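Local coordinates for protein ferredoxin-NADP reductase (Neisseria gonorrhoeae MIA_2011_03-10, PDB 5TR9) that probably transfers electrons between NADP(H) and ferredoxin through a bound FAD cofactor, at residues T227-C232 / Q243-M248. Residues are numbered along the deposited sequence; the frame is centred on the assembly and turned at random.
Sequences TRFMIC and QTLLDM
Leu-245 reaches from helix 235-247 onto Phe-229 and Ile-231 of strand 227-233. The strand, the helix and strand 261-265 form a beta-alpha-beta unit. Its two strands are neighbours in the parallel sheet of the NAD-binding domain, which has the Rossmann-like fold of this reductase family. Here the helix packs on one face of the sheet. It is a buried, apolar contact, and the side chain of Ile-231 is about 13 Å from the FAD.

The main interaction is CH-pi. Leu-245 CD2 sits over one face of the Phe-229 ring, 4.0 Å from its centroid and 21° off the normal. It is displaced toward the rim and lies 3.8 Å from Phe-229 CE2. The other methyl of Leu-245 takes the inner end of the ring, with CD1 3.8 Å from Phe-229 CG. The two methyls thus follow one side of the ring, CD1 near CG and CD2 near CE2 and CZ. The opposite face carries Thr-227 CG2, two residues earlier on the same strand, 3.5 Å above the plane. The ring thus has a methyl group on each face, both offset toward the rim. Tyr-250 adds an edge-to-face contact with it.

Plain apolar packing extends the contact along the strand. Phe-229 and Ile-231 are two residues apart and both point toward the helix, while Met-230 between them points away and packs on helix 133-139. Ile-261 of the neighbouring strand touches both Leu-245 and Ile-231.

Within the strand segment, Arg-228 NH1 donates a hydrogen bond to Thr-227 O at 2.8 Å, from above the carbonyl plane.

In Ile-231, CG1 lies anti to the carbonyl carbon and chi2 is extended (171°), which carries CD1 out to Leu-245. Its CD1 meets Leu-245 CD1 tip to tip at 4.1 Å.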
# COMPACT_ATOMS: atom_id res chain seq x y z
N THR A 227 -4.11 13.69 14.21
CA THR A 227 -4.09 12.87 13.00
C THR A 227 -2.66 12.52 12.63
O THR A 227 -1.76 13.36 12.73
CB THR A 227 -4.78 13.61 11.84
OG1 THR A 227 -6.05 14.08 12.29
CG2 THR A 227 -5.00 12.68 10.63
N ARG A 228 -2.47 11.28 12.16
CA ARG A 228 -1.17 10.86 11.65
C ARG A 228 -1.38 10.22 10.28
O ARG A 228 -2.20 9.32 10.14
CB ARG A 228 -0.48 9.88 12.62
CG ARG A 228 -0.24 10.48 14.02
CD ARG A 228 0.77 11.64 13.97
NE ARG A 228 1.09 12.19 15.29
CZ ARG A 228 0.45 13.21 15.86
NH1 ARG A 228 -0.58 13.78 15.24
NH2 ARG A 228 0.83 13.66 17.05
N PHE A 229 -0.66 10.72 9.28
CA PHE A 229 -0.86 10.35 7.88
C PHE A 229 0.26 9.44 7.38
O PHE A 229 1.43 9.66 7.68
CB PHE A 229 -0.89 11.58 6.96
CG PHE A 229 -2.11 12.44 7.10
CD1 PHE A 229 -3.27 12.12 6.41
CD2 PHE A 229 -2.10 13.58 7.89
CE1 PHE A 229 -4.41 12.92 6.50
CE2 PHE A 229 -3.24 14.39 8.00
CZ PHE A 229 -4.39 14.06 7.30
N MET A 230 -0.11 8.48 6.53
CA MET A 230 0.85 7.72 5.74
C MET A 230 0.43 7.82 4.29
O MET A 230 -0.77 7.77 3.99
CB MET A 230 0.92 6.26 6.19
CG MET A 230 1.13 6.10 7.69
SD MET A 230 1.19 4.38 8.19
CE MET A 230 2.81 3.92 7.57
N ILE A 231 1.39 8.01 3.39
CA ILE A 231 1.10 8.27 1.98
C ILE A 231 1.90 7.30 1.14
O ILE A 231 3.13 7.24 1.27
CB ILE A 231 1.47 9.71 1.57
CG1 ILE A 231 1.02 10.73 2.62
CG2 ILE A 231 0.87 10.01 0.18
CD1 ILE A 231 1.57 12.14 2.33
N CYS A 232 1.23 6.61 0.21
CA CYS A 232 1.95 5.74 -0.72
C CYS A 232 1.21 5.74 -2.05
O CYS A 232 0.05 5.33 -2.11
CB CYS A 232 2.08 4.31 -0.17
SG CYS A 232 3.08 3.22 -1.24
N GLN A 243 2.72 18.33 0.01
CA GLN A 243 2.73 19.79 -0.00
C GLN A 243 1.41 20.35 0.50
O GLN A 243 1.39 21.38 1.19
CB GLN A 243 3.03 20.30 -1.41
CG GLN A 243 4.41 19.89 -1.86
CD GLN A 243 4.83 20.48 -3.18
OE1 GLN A 243 4.03 21.12 -3.89
NE2 GLN A 243 6.10 20.29 -3.53
N THR A 244 0.29 19.67 0.18
CA THR A 244 -1.01 20.10 0.68
C THR A 244 -1.09 19.98 2.19
O THR A 244 -1.56 20.91 2.87
CB THR A 244 -2.11 19.28 -0.01
OG1 THR A 244 -2.14 19.62 -1.40
CG2 THR A 244 -3.49 19.57 0.60
N LEU A 245 -0.61 18.86 2.75
CA LEU A 245 -0.62 18.69 4.20
C LEU A 245 0.30 19.70 4.89
O LEU A 245 -0.05 20.23 5.95
CB LEU A 245 -0.22 17.25 4.56
CG LEU A 245 -1.27 16.20 4.15
CD1 LEU A 245 -0.72 14.80 4.41
CD2 LEU A 245 -2.56 16.43 4.92
N LEU A 246 1.46 20.00 4.30
CA LEU A 246 2.29 21.07 4.86
C LEU A 246 1.52 22.39 4.93
O LEU A 246 1.62 23.13 5.91
CB LEU A 246 3.57 21.26 4.04
CG LEU A 246 4.65 20.19 4.04
CD1 LEU A 246 5.95 20.74 3.45
CD2 LEU A 246 4.90 19.63 5.42
N ASP A 247 0.74 22.70 3.88
CA ASP A 247 -0.04 23.93 3.88
C ASP A 247 -1.11 23.93 4.97
O ASP A 247 -1.49 25.00 5.46
CB ASP A 247 -0.72 24.14 2.52
CG ASP A 247 0.26 24.52 1.42
OD1 ASP A 247 1.35 25.01 1.73
OD2 ASP A 247 -0.10 24.35 0.23
N MET A 248 -1.57 22.74 5.36
CA MET A 248 -2.59 22.55 6.39
C MET A 248 -2.00 22.44 7.79
O MET A 248 -2.75 22.23 8.75
CB MET A 248 -3.43 21.30 6.08
CG MET A 248 -4.31 21.49 4.85
SD MET A 248 -5.04 19.99 4.16
CE MET A 248 -6.16 19.48 5.47